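Side-chain contact in 28 kDa product (Pseudomonas syringae pv. phaseolicola, PDB 1UKF), which acts as a papain-like cysteine protease of the peptidase C58 family that is delivered into plant cells and elicits the hypersensitive response in resistant hosts: residues L21-L26 / E83-S88. Numbering follows the deposited sequence.
Sequences LSTEWL and EDAGFS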
ATOM      1  N   LEU A  21      -7.326  -3.888  -3.866  1.00  8.17           N
ATOM      2  CA  LEU A  21      -6.428  -5.038  -3.836  1.00  8.69           C
ATOM      3  C   LEU A  21      -5.506  -4.976  -2.624  1.00  8.46           C
ATOM      4  O   LEU A  21      -5.253  -5.994  -1.978  1.00  8.91           O
ATOM      5  CB  LEU A  21      -5.579  -5.090  -5.109  1.00  9.43           C
ATOM      6  CG  LEU A  21      -6.296  -5.491  -6.402  1.00  9.97           C
ATOM      7  CD1 LEU A  21      -5.382  -5.232  -7.593  1.00 10.72           C
ATOM      8  CD2 LEU A  21      -6.702  -6.964  -6.339  1.00 11.84           C
ATOM      9  N   SER A  22      -4.999  -3.785  -2.319  1.00  8.46           N
ATOM     10  CA  SER A  22      -4.105  -3.612  -1.183  1.00  8.45           C
ATOM     11  C   SER A  22      -4.825  -3.928   0.120  1.00  8.28           C
ATOM     12  O   SER A  22      -4.247  -4.535   1.026  1.00  9.01           O
ATOM     13  CB  SER A  22      -3.552  -2.185  -1.152  1.00  8.81           C
ATOM     14  OG  SER A  22      -2.673  -1.979  -2.242  1.00  9.97           O
ATOM     15  N   THR A  23      -6.088  -3.522   0.218  1.00  9.13           N
ATOM     16  CA  THR A  23      -6.849  -3.796   1.429  1.00 10.18           C
ATOM     17  C   THR A  23      -7.151  -5.292   1.531  1.00  9.16           C
ATOM     18  O   THR A  23      -7.090  -5.863   2.622  1.00  9.88           O
ATOM     19  CB  THR A  23      -8.150  -2.972   1.467  1.00  9.59           C
ATOM     20  OG1 THR A  23      -7.821  -1.577   1.416  1.00  9.91           O
ATOM     21  CG2 THR A  23      -8.916  -3.236   2.758  1.00 10.24           C
ATOM     22  N   GLU A  24      -7.456  -5.935   0.405  1.00  9.41           N
ATOM     23  CA  GLU A  24      -7.717  -7.374   0.415  1.00 10.30           C
ATOM     24  C   GLU A  24      -6.439  -8.086   0.872  1.00 11.21           C
ATOM     25  O   GLU A  24      -6.495  -9.036   1.651  1.00 11.78           O
ATOM     26  CB  GLU A  24      -8.136  -7.850  -0.984  1.00 10.70           C
ATOM     27  CG  GLU A  24      -8.288  -9.369  -1.154  1.00 12.30           C
ATOM     28  CD  GLU A  24      -9.426  -9.975  -0.347  1.00 12.22           C
ATOM     29  OE1 GLU A  24     -10.247  -9.228   0.225  1.00 13.48           O
ATOM     30  OE2 GLU A  24      -9.505 -11.223  -0.297  1.00 15.14           O
ATOM     31  N   TRP A  25      -5.285  -7.617   0.404  1.00 10.17           N
ATOM     32  CA  TRP A  25      -4.022  -8.227   0.813  1.00 10.21           C
ATOM     33  C   TRP A  25      -3.848  -8.066   2.324  1.00 10.46           C
ATOM     34  O   TRP A  25      -3.421  -8.997   3.004  1.00 12.12           O
ATOM     35  CB  TRP A  25      -2.840  -7.572   0.089  1.00 10.21           C
ATOM     36  CG  TRP A  25      -1.512  -8.176   0.462  1.00  9.05           C
ATOM     37  CD1 TRP A  25      -0.924  -9.280  -0.090  1.00  8.86           C
ATOM     38  CD2 TRP A  25      -0.622  -7.716   1.484  1.00  8.65           C
ATOM     39  NE1 TRP A  25       0.278  -9.534   0.526  1.00  9.47           N
ATOM     40  CE2 TRP A  25       0.490  -8.590   1.496  1.00  9.54           C
ATOM     41  CE3 TRP A  25      -0.653  -6.650   2.392  1.00  9.63           C
ATOM     42  CZ2 TRP A  25       1.562  -8.427   2.380  1.00 10.47           C
ATOM     43  CZ3 TRP A  25       0.411  -6.487   3.270  1.00  9.76           C
ATOM     44  CH2 TRP A  25       1.505  -7.370   3.256  1.00  9.40           C
ATOM     45  N   LEU A  26      -4.175  -6.888   2.855  1.00 10.83           N
ATOM     46  CA  LEU A  26      -4.046  -6.658   4.289  1.00 12.16           C
ATOM     47  C   LEU A  26      -4.887  -7.653   5.077  1.00 12.41           C
ATOM     48  O   LEU A  26      -4.441  -8.180   6.098  1.00 15.25           O
ATOM     49  CB  LEU A  26      -4.471  -5.231   4.653  1.00 12.21           C
ATOM     50  CG  LEU A  26      -3.456  -4.114   4.390  1.00 12.35           C
ATOM     51  CD1 LEU A  26      -4.089  -2.757   4.679  1.00 13.19           C
ATOM     52  CD2 LEU A  26      -2.226  -4.320   5.267  1.00 13.08           C
ATOM     53  N   GLU A  83     -11.918   0.600   6.894  1.00 12.46           N
ATOM     54  CA  GLU A  83     -12.933   0.356   7.920  1.00 12.95           C
ATOM     55  C   GLU A  83     -13.907  -0.716   7.438  1.00 12.90           C
ATOM     56  O   GLU A  83     -14.388  -1.530   8.226  1.00 13.95           O
ATOM     57  CB  GLU A  83     -13.693   1.638   8.257  1.00 14.42           C
ATOM     58  CG  GLU A  83     -12.822   2.702   8.889  1.00 16.26           C
ATOM     59  CD  GLU A  83     -13.617   3.871   9.430  1.00 16.89           C
ATOM     60  OE1 GLU A  83     -14.663   4.206   8.835  1.00 20.22           O
ATOM     61  OE2 GLU A  83     -13.186   4.461  10.442  1.00 20.11           O
ATOM     62  N   ASP A  84     -14.186  -0.719   6.139  1.00 12.81           N
ATOM     63  CA  ASP A  84     -15.085  -1.705   5.552  1.00 13.21           C
ATOM     64  C   ASP A  84     -14.498  -3.103   5.721  1.00 13.67           C
ATOM     65  O   ASP A  84     -15.234  -4.090   5.802  1.00 15.13           O
ATOM     66  CB  ASP A  84     -15.285  -1.417   4.062  1.00 13.23           C
ATOM     67  CG  ASP A  84     -16.091  -2.494   3.357  1.00 15.07           C
ATOM     68  OD1 ASP A  84     -17.310  -2.593   3.612  1.00 16.99           O
ATOM     69  OD2 ASP A  84     -15.504  -3.245   2.551  1.00 17.32           O
ATOM     70  N   ALA A  85     -13.170  -3.179   5.772  1.00 14.22           N
ATOM     71  CA  ALA A  85     -12.461  -4.444   5.921  1.00 14.36           C
ATOM     72  C   ALA A  85     -12.319  -4.880   7.377  1.00 14.76           C
ATOM     73  O   ALA A  85     -11.707  -5.912   7.664  1.00 17.38           O
ATOM     74  CB  ALA A  85     -11.084  -4.342   5.274  1.00 14.52           C
ATOM     75  N   GLY A  86     -12.874  -4.096   8.294  1.00 14.12           N
ATOM     76  CA  GLY A  86     -12.799  -4.451   9.702  1.00 14.68           C
ATOM     77  C   GLY A  86     -11.673  -3.803  10.485  1.00 14.97           C
ATOM     78  O   GLY A  86     -11.461  -4.127  11.656  1.00 16.08           O
ATOM     79  N   PHE A  87     -10.943  -2.894   9.847  1.00 13.45           N
ATOM     80  CA  PHE A  87      -9.844  -2.201  10.510  1.00 13.67           C
ATOM     81  C   PHE A  87     -10.302  -0.845  11.011  1.00 14.04           C
ATOM     82  O   PHE A  87     -11.378  -0.364  10.659  1.00 14.78           O
ATOM     83  CB  PHE A  87      -8.671  -1.940   9.556  1.00 13.80           C
ATOM     84  CG  PHE A  87      -8.066  -3.174   8.956  1.00 12.86           C
ATOM     85  CD1 PHE A  87      -8.326  -3.512   7.634  1.00 14.08           C
ATOM     86  CD2 PHE A  87      -7.204  -3.977   9.698  1.00 14.83           C
ATOM     87  CE1 PHE A  87      -7.735  -4.630   7.050  1.00 14.42           C
ATOM     88  CE2 PHE A  87      -6.607  -5.101   9.122  1.00 14.32           C
ATOM     89  CZ  PHE A  87      -6.872  -5.425   7.795  1.00 13.89           C
ATOM     90  N   SER A  88      -9.456  -0.226  11.824  1.00 15.37           N
ATOM     91  CA  SER A  88      -9.717   1.105  12.343  1.00 16.24           C
ATOM     92  C   SER A  88      -8.404   1.878  12.260  1.00 15.85           C
ATOM     93  O   SER A  88      -7.330   1.290  12.372  1.00 16.34           O
ATOM     94  CB  SER A  88     -10.195   1.035  13.796  1.00 19.19           C
ATOM     95  OG  SER A  88      -9.248   0.381  14.618  1.00 22.58           O
TER
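Thr23 and Leu26, one turn apart on helix 18-27, meet Ala85 and Phe87, which lie just beyond the end of helix 73-84. The contact is wholly apolar and small, burying 144 Å² over both sides. Methyl meets methyl at one point: Thr23 CG2 lies 3.5 Å from Ala85 CB. Thr23 aims this methyl at Ala85 because OG1 sits beside the backbone N (chi1 -59°), where the hydroxyl hydrogen-bonds to Ala19 O one turn back. The second meeting is aromatic on aliphatic. The first side-chain bond of Phe87 points toward helix 18-27, and the far end of its ring is what touches: CZ lies 4.0 Å from Leu26 CB, which sits obliquely to the ring, and CE1 is 4.1 Å from the same CB. Between the two apolar residues, Gly86 closes helix 73-84 in a Schellman motif; its positive phi (96°) turns the chain toward edge strand 88-97. Arg54 of helix 46-67 touches Ala85 and also forms a salt bridge with Glu24. The arrangement joins the helix that begins at the active-site Cys18 to the helix-to-strand turn leading into the antiparallel sheet, within the papain-like fold of this protease.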